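Local coordinates for glycerol dehydratase (PDB 1R9D), which probably converts glycerol to 3-hydroxypropionaldehyde by radical chemistry as a B12-independent glycyl radical enzyme, at residues E327-Y339 with G638-S650. Numbering follows the deposited sequence.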
ATOM      1  N   GLU A 327      25.162  18.197  -1.703  1.00 27.98           N
ATOM      2  CA  GLU A 327      25.740  19.531  -1.883  1.00 30.08           C
ATOM      3  C   GLU A 327      24.784  20.671  -2.191  1.00 29.52           C
ATOM      4  O   GLU A 327      25.039  21.810  -1.796  1.00 30.56           O
ATOM      5  CB  GLU A 327      26.863  19.499  -2.930  1.00 31.18           C
ATOM      6  CG  GLU A 327      26.528  18.813  -4.232  1.00 35.39           C
ATOM      7  CD  GLU A 327      27.744  18.701  -5.143  1.00 37.77           C
ATOM      8  OE1 GLU A 327      28.839  18.359  -4.642  1.00 39.01           O
ATOM      9  OE2 GLU A 327      27.606  18.948  -6.357  1.00 40.11           O
ATOM     10  N   ILE A 328      23.692  20.388  -2.889  1.00 29.18           N
ATOM     11  CA  ILE A 328      22.725  21.437  -3.197  1.00 28.69           C
ATOM     12  C   ILE A 328      21.870  21.733  -1.963  1.00 28.13           C
ATOM     13  O   ILE A 328      21.712  22.888  -1.562  1.00 27.57           O
ATOM     14  CB  ILE A 328      21.816  21.031  -4.378  1.00 30.14           C
ATOM     15  CG1 ILE A 328      22.664  20.825  -5.637  1.00 30.82           C
ATOM     16  CG2 ILE A 328      20.767  22.104  -4.630  1.00 29.60           C
ATOM     17  CD1 ILE A 328      23.498  22.041  -6.025  1.00 33.70           C
ATOM     18  N   SER A 329      21.325  20.688  -1.353  1.00 26.86           N
ATOM     19  CA  SER A 329      20.498  20.856  -0.164  1.00 26.43           C
ATOM     20  C   SER A 329      21.288  21.524   0.957  1.00 25.86           C
ATOM     21  O   SER A 329      20.728  22.230   1.798  1.00 25.38           O
ATOM     22  CB  SER A 329      19.975  19.496   0.306  1.00 25.82           C
ATOM     23  OG  SER A 329      19.210  18.887  -0.714  1.00 25.49           O
ATOM     24  N   THR A 330      22.598  21.302   0.969  1.00 25.71           N
ATOM     25  CA  THR A 330      23.434  21.897   1.996  1.00 24.71           C
ATOM     26  C   THR A 330      23.406  23.421   1.887  1.00 24.51           C
ATOM     27  O   THR A 330      23.644  24.121   2.870  1.00 24.32           O
ATOM     28  CB  THR A 330      24.882  21.384   1.892  1.00 25.26           C
ATOM     29  OG1 THR A 330      24.882  19.962   2.072  1.00 26.77           O
ATOM     30  CG2 THR A 330      25.751  22.022   2.963  1.00 26.06           C
ATOM     31  N   LYS A 331      23.111  23.924   0.691  1.00 24.31           N
ATOM     32  CA  LYS A 331      23.023  25.367   0.471  1.00 25.54           C
ATOM     33  C   LYS A 331      21.738  25.903   1.110  1.00 25.78           C
ATOM     34  O   LYS A 331      21.672  27.072   1.497  1.00 26.53           O
ATOM     35  CB  LYS A 331      23.015  25.687  -1.025  1.00 26.77           C
ATOM     36  CG  LYS A 331      24.266  25.259  -1.777  1.00 28.70           C
ATOM     37  CD  LYS A 331      24.072  25.458  -3.276  1.00 30.25           C
ATOM     38  CE  LYS A 331      25.248  24.928  -4.086  1.00 32.32           C
ATOM     39  NZ  LYS A 331      26.511  25.661  -3.815  1.00 34.07           N
ATOM     40  N   HIS A 332      20.728  25.041   1.216  1.00 25.36           N
ATOM     41  CA  HIS A 332      19.442  25.409   1.816  1.00 25.28           C
ATOM     42  C   HIS A 332      19.519  25.384   3.337  1.00 25.41           C
ATOM     43  O   HIS A 332      18.795  26.115   4.015  1.00 25.82           O
ATOM     44  CB  HIS A 332      18.332  24.422   1.423  1.00 24.62           C
ATOM     45  CG  HIS A 332      18.222  24.157  -0.044  1.00 24.90           C
ATOM     46  ND1 HIS A 332      17.329  23.239  -0.558  1.00 25.91           N
ATOM     47  CD2 HIS A 332      18.891  24.666  -1.104  1.00 25.68           C
ATOM     48  CE1 HIS A 332      17.455  23.194  -1.872  1.00 25.26           C
ATOM     49  NE2 HIS A 332      18.398  24.049  -2.228  1.00 25.70           N
ATOM     50  N   PHE A 333      20.384  24.523   3.870  1.00 25.29           N
ATOM     51  CA  PHE A 333      20.529  24.366   5.314  1.00 24.99           C
ATOM     52  C   PHE A 333      22.004  24.425   5.724  1.00 25.76           C
ATOM     53  O   PHE A 333      22.585  23.411   6.110  1.00 25.44           O
ATOM     54  CB  PHE A 333      19.940  23.019   5.756  1.00 24.61           C
ATOM     55  CG  PHE A 333      18.583  22.706   5.160  1.00 24.98           C
ATOM     56  CD1 PHE A 333      18.466  21.843   4.075  1.00 25.83           C
ATOM     57  CD2 PHE A 333      17.425  23.267   5.693  1.00 24.77           C
ATOM     58  CE1 PHE A 333      17.216  21.538   3.530  1.00 25.44           C
ATOM     59  CE2 PHE A 333      16.166  22.971   5.155  1.00 23.64           C
ATOM     60  CZ  PHE A 333      16.062  22.106   4.074  1.00 25.30           C
ATOM     61  N   GLY A 334      22.605  25.609   5.665  1.00 24.69           N
ATOM     62  CA  GLY A 334      24.013  25.721   6.012  1.00 25.16           C
ATOM     63  C   GLY A 334      24.368  25.810   7.483  1.00 25.63           C
ATOM     64  O   GLY A 334      23.593  26.314   8.292  1.00 25.68           O
ATOM     65  N   GLY A 335      25.555  25.307   7.831  1.00 26.49           N
ATOM     66  CA  GLY A 335      26.017  25.370   9.210  1.00 26.35           C
ATOM     67  C   GLY A 335      25.722  24.193  10.130  1.00 26.22           C
ATOM     68  O   GLY A 335      25.539  24.389  11.333  1.00 26.41           O
ATOM     69  N   TYR A 336      25.677  22.979   9.579  1.00 26.73           N
ATOM     70  CA  TYR A 336      25.406  21.772  10.370  1.00 26.51           C
ATOM     71  C   TYR A 336      24.160  21.910  11.249  1.00 25.76           C
ATOM     72  O   TYR A 336      24.171  21.480  12.402  1.00 26.76           O
ATOM     73  CB  TYR A 336      26.582  21.472  11.302  1.00 26.80           C
ATOM     74  CG  TYR A 336      27.926  21.261  10.644  1.00 27.71           C
ATOM     75  CD1 TYR A 336      29.049  21.955  11.096  1.00 27.88           C
ATOM     76  CD2 TYR A 336      28.098  20.319   9.629  1.00 27.82           C
ATOM     77  CE1 TYR A 336      30.315  21.713  10.560  1.00 29.12           C
ATOM     78  CE2 TYR A 336      29.367  20.070   9.085  1.00 29.07           C
ATOM     79  CZ  TYR A 336      30.467  20.771   9.560  1.00 29.24           C
ATOM     80  OH  TYR A 336      31.728  20.527   9.048  1.00 30.91           O
ATOM     81  N   PRO A 337      23.066  22.489  10.721  1.00 25.29           N
ATOM     82  CA  PRO A 337      21.842  22.667  11.512  1.00 24.20           C
ATOM     83  C   PRO A 337      20.898  21.472  11.675  1.00 23.37           C
ATOM     84  O   PRO A 337      20.685  20.708  10.738  1.00 24.17           O
ATOM     85  CB  PRO A 337      21.151  23.816  10.788  1.00 23.38           C
ATOM     86  CG  PRO A 337      21.426  23.470   9.357  1.00 24.00           C
ATOM     87  CD  PRO A 337      22.907  23.086   9.381  1.00 25.32           C
ATOM     88  N   MET A 338      20.332  21.338  12.875  1.00 22.70           N
ATOM     89  CA  MET A 338      19.361  20.284  13.175  1.00 24.29           C
ATOM     90  C   MET A 338      18.012  20.920  13.507  1.00 23.02           C
ATOM     91  O   MET A 338      16.986  20.237  13.542  1.00 24.22           O
ATOM     92  CB  MET A 338      19.819  19.411  14.349  1.00 24.24           C
ATOM     93  CG  MET A 338      20.978  18.476  14.007  1.00 25.02           C
ATOM     94  SD  MET A 338      20.741  17.553  12.481  1.00 27.11           S
ATOM     95  CE  MET A 338      19.293  16.544  12.879  1.00 27.28           C
ATOM     96  N   TYR A 339      18.031  22.225  13.767  1.00 23.48           N
ATOM     97  CA  TYR A 339      16.815  22.990  14.079  1.00 23.47           C
ATOM     98  C   TYR A 339      15.937  22.432  15.204  1.00 23.47           C
ATOM     99  O   TYR A 339      14.718  22.344  15.057  1.00 23.42           O
ATOM    100  CB  TYR A 339      15.953  23.131  12.820  1.00 22.91           C
ATOM    101  CG  TYR A 339      16.693  23.614  11.593  1.00 24.05           C
ATOM    102  CD1 TYR A 339      17.243  22.708  10.685  1.00 23.29           C
ATOM    103  CD2 TYR A 339      16.847  24.978  11.339  1.00 23.79           C
ATOM    104  CE1 TYR A 339      17.924  23.146   9.555  1.00 25.02           C
ATOM    105  CE2 TYR A 339      17.532  25.427  10.211  1.00 23.82           C
ATOM    106  CZ  TYR A 339      18.067  24.511   9.325  1.00 24.79           C
ATOM    107  OH  TYR A 339      18.746  24.954   8.212  1.00 24.81           O
ATOM    108  N   GLY A 638       4.054  29.526   4.833  1.00 20.58           N
ATOM    109  CA  GLY A 638       4.984  30.109   5.778  1.00 21.31           C
ATOM    110  C   GLY A 638       5.845  31.068   4.967  1.00 21.96           C
ATOM    111  O   GLY A 638       5.815  31.018   3.736  1.00 20.92           O
ATOM    112  N   LEU A 639       6.592  31.935   5.646  1.00 22.12           N
ATOM    113  CA  LEU A 639       7.471  32.896   4.984  1.00 22.53           C
ATOM    114  C   LEU A 639       8.802  32.974   5.738  1.00 22.74           C
ATOM    115  O   LEU A 639       9.031  33.900   6.509  1.00 23.14           O
ATOM    116  CB  LEU A 639       6.806  34.285   4.941  1.00 22.37           C
ATOM    117  CG  LEU A 639       5.476  34.411   4.181  1.00 22.28           C
ATOM    118  CD1 LEU A 639       4.838  35.748   4.508  1.00 24.18           C
ATOM    119  CD2 LEU A 639       5.701  34.270   2.675  1.00 22.70           C
ATOM    120  N   TYR A 640       9.658  31.971   5.535  1.00 22.36           N
ATOM    121  CA  TYR A 640      10.981  31.925   6.171  1.00 22.57           C
ATOM    122  C   TYR A 640      11.943  31.285   5.169  1.00 22.56           C
ATOM    123  O   TYR A 640      11.515  30.536   4.289  1.00 22.53           O
ATOM    124  CB  TYR A 640      10.929  31.182   7.512  1.00 22.53           C
ATOM    125  CG  TYR A 640      10.614  29.704   7.469  1.00 22.56           C
ATOM    126  CD1 TYR A 640      11.604  28.770   7.170  1.00 22.75           C
ATOM    127  CD2 TYR A 640       9.343  29.236   7.799  1.00 24.13           C
ATOM    128  CE1 TYR A 640      11.337  27.396   7.207  1.00 23.73           C
ATOM    129  CE2 TYR A 640       9.063  27.871   7.840  1.00 22.22           C
ATOM    130  CZ  TYR A 640      10.060  26.959   7.546  1.00 23.08           C
ATOM    131  OH  TYR A 640       9.781  25.611   7.600  1.00 22.93           O
ATOM    132  N   PRO A 641      13.257  31.540   5.302  1.00 23.55           N
ATOM    133  CA  PRO A 641      14.130  30.941   4.296  1.00 24.00           C
ATOM    134  C   PRO A 641      15.286  30.031   4.687  1.00 25.03           C
ATOM    135  O   PRO A 641      15.973  29.531   3.796  1.00 25.15           O
ATOM    136  CB  PRO A 641      14.686  32.173   3.620  1.00 25.00           C
ATOM    137  CG  PRO A 641      15.057  33.005   4.854  1.00 24.53           C
ATOM    138  CD  PRO A 641      13.900  32.744   5.864  1.00 25.56           C
ATOM    139  N   SER A 642      15.521  29.825   5.975  1.00 24.69           N
ATOM    140  CA  SER A 642      16.687  29.042   6.388  1.00 26.72           C
ATOM    141  C   SER A 642      17.849  29.823   5.749  1.00 27.12           C
ATOM    142  O   SER A 642      17.967  31.027   5.979  1.00 26.24           O
ATOM    143  CB  SER A 642      16.627  27.616   5.840  1.00 26.73           C
ATOM    144  OG  SER A 642      17.666  26.833   6.409  1.00 28.02           O
ATOM    145  N   SER A 643      18.693  29.176   4.947  1.00 27.22           N
ATOM    146  CA  SER A 643      19.788  29.903   4.296  1.00 27.63           C
ATOM    147  C   SER A 643      19.616  29.931   2.775  1.00 27.81           C
ATOM    148  O   SER A 643      20.521  30.348   2.050  1.00 29.06           O
ATOM    149  CB  SER A 643      21.152  29.277   4.648  1.00 28.95           C
ATOM    150  OG  SER A 643      21.277  27.937   4.183  1.00 28.04           O
ATOM    151  N   ILE A 644      18.441  29.526   2.297  1.00 26.48           N
ATOM    152  CA  ILE A 644      18.191  29.449   0.862  1.00 25.92           C
ATOM    153  C   ILE A 644      18.031  30.764   0.099  1.00 26.68           C
ATOM    154  O   ILE A 644      18.070  30.764  -1.130  1.00 26.71           O
ATOM    155  CB  ILE A 644      16.965  28.542   0.561  1.00 25.95           C
ATOM    156  CG1 ILE A 644      17.089  27.948  -0.847  1.00 25.62           C
ATOM    157  CG2 ILE A 644      15.669  29.350   0.653  1.00 25.12           C
ATOM    158  CD1 ILE A 644      16.065  26.859  -1.150  1.00 26.05           C
ATOM    159  N   ASN A 645      17.863  31.880   0.803  1.00 26.18           N
ATOM    160  CA  ASN A 645      17.707  33.159   0.108  1.00 26.85           C
ATOM    161  C   ASN A 645      18.949  33.504  -0.721  1.00 26.74           C
ATOM    162  O   ASN A 645      18.855  34.194  -1.735  1.00 26.58           O
ATOM    163  CB  ASN A 645      17.391  34.286   1.100  1.00 27.12           C
ATOM    164  CG  ASN A 645      18.476  34.486   2.135  1.00 28.37           C
ATOM    165  OD1 ASN A 645      18.753  33.602   2.948  1.00 29.98           O
ATOM    166  ND2 ASN A 645      19.096  35.659   2.117  1.00 27.97           N
ATOM    167  N   VAL A 646      20.110  33.020  -0.291  1.00 26.95           N
ATOM    168  CA  VAL A 646      21.346  33.270  -1.026  1.00 27.57           C
ATOM    169  C   VAL A 646      21.340  32.399  -2.281  1.00 26.82           C
ATOM    170  O   VAL A 646      21.533  32.896  -3.387  1.00 27.42           O
ATOM    171  CB  VAL A 646      22.583  32.945  -0.163  1.00 28.32           C
ATOM    172  CG1 VAL A 646      23.859  33.096  -0.991  1.00 28.73           C
ATOM    173  CG2 VAL A 646      22.628  33.881   1.042  1.00 29.77           C
ATOM    174  N   TYR A 647      21.097  31.101  -2.112  1.00 27.12           N
ATOM    175  CA  TYR A 647      21.051  30.181  -3.247  1.00 27.41           C
ATOM    176  C   TYR A 647      19.970  30.567  -4.259  1.00 26.55           C
ATOM    177  O   TYR A 647      20.220  30.581  -5.466  1.00 25.71           O
ATOM    178  CB  TYR A 647      20.802  28.749  -2.768  1.00 29.60           C
ATOM    179  CG  TYR A 647      20.716  27.749  -3.898  1.00 32.17           C
ATOM    180  CD1 TYR A 647      21.793  27.555  -4.762  1.00 33.88           C
ATOM    181  CD2 TYR A 647      19.562  26.993  -4.104  1.00 33.22           C
ATOM    182  CE1 TYR A 647      21.726  26.633  -5.804  1.00 35.03           C
ATOM    183  CE2 TYR A 647      19.486  26.066  -5.144  1.00 35.03           C
ATOM    184  CZ  TYR A 647      20.573  25.893  -5.987  1.00 35.40           C
ATOM    185  OH  TYR A 647      20.513  24.976  -7.012  1.00 38.38           O
ATOM    186  N   PHE A 648      18.767  30.865  -3.772  1.00 25.97           N
ATOM    187  CA  PHE A 648      17.674  31.259  -4.663  1.00 26.10           C
ATOM    188  C   PHE A 648      18.083  32.510  -5.437  1.00 25.96           C
ATOM    189  O   PHE A 648      17.792  32.641  -6.627  1.00 25.19           O
ATOM    190  CB  PHE A 648      16.392  31.549  -3.864  1.00 26.72           C
ATOM    191  CG  PHE A 648      15.442  30.366  -3.750  1.00 26.49           C
ATOM    192  CD1 PHE A 648      14.262  30.482  -3.007  1.00 27.02           C
ATOM    193  CD2 PHE A 648      15.709  29.160  -4.394  1.00 26.14           C
ATOM    194  CE1 PHE A 648      13.360  29.412  -2.912  1.00 25.88           C
ATOM    195  CE2 PHE A 648      14.812  28.081  -4.305  1.00 26.78           C
ATOM    196  CZ  PHE A 648      13.637  28.212  -3.562  1.00 25.84           C
ATOM    197  N   GLY A 649      18.766  33.424  -4.755  1.00 26.31           N
ATOM    198  CA  GLY A 649      19.206  34.650  -5.398  1.00 27.52           C
ATOM    199  C   GLY A 649      20.150  34.400  -6.563  1.00 27.72           C
ATOM    200  O   GLY A 649      20.089  35.087  -7.584  1.00 26.84           O
ATOM    201  N   SER A 650      21.024  33.412  -6.411  1.00 28.39           N
ATOM    202  CA  SER A 650      21.983  33.074  -7.458  1.00 28.74           C
ATOM    203  C   SER A 650      21.294  32.528  -8.708  1.00 28.80           C
ATOM    204  O   SER A 650      21.866  32.551  -9.800  1.00 30.13           O
ATOM    205  CB  SER A 650      22.987  32.037  -6.942  1.00 29.22           C
ATOM    206  OG  SER A 650      22.421  30.733  -6.935  1.00 29.35           O
TER
HETATM  207  O   HOH W   1      22.316  29.412   0.197  1.00 26.76           O
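Ser642 and Ser643, in the type II' turn from Pro641 to Ile644, bind the carbonyls of Lys331 and His332 in the weakly bonded helical turn about 329-332. His332 O takes two bonds: Ser642 OG, on a side chain short enough to fit here, donates in the carbonyl plane at 2.7 Å, and Ser643 N comes from above that plane at 3.2 Å. Tyr339 OH makes a weak bond to Ser642 OG at 2.8 Å. Ser643 OG works both ways, donating to Lys331 O at 2.8 Å and accepting from Gly334 N at 3.1 Å. Its chi1 of 63°, between backbone N and carbonyl carbon, holds the hydroxyl where it can span both; a small hydroxyl suits a place walled by main chain. A water adds to the seam, donating to Lys331 O and Ser643 O.

Beside this polar patch the contact turns to van der Waals and CH-pi packing. Ile644, its CG1 anti to the backbone N (chi1 -154°), extends a slender end whose CD1 lies over the centre of one face of the His332 imidazole, 3.6 Å from the ring centroid, while Ser329 CA covers the opposite face. Tyr647, nearly one helical turn on, offers a broad ring at 36° to the imidazole plane; the methylene CD of Lys331 crosses 3.4 Å from Tyr647 CD1, on the same side of the phenol plane as the imidazole. Ile328 CG2 reaches the phenol end.

Further out, Phe450 and Val551, from two strands of one sheet, back Ile644, and Gly334 O accepts from Tyr764 OH, next to the predicted radical site Gly763. The serine network thus supplies hydrogen bonds to the Lys331 and His332 carbonyls and, through a weak bond, reaches Tyr339, whose side chain lies about 3 Å from the bound glycerol.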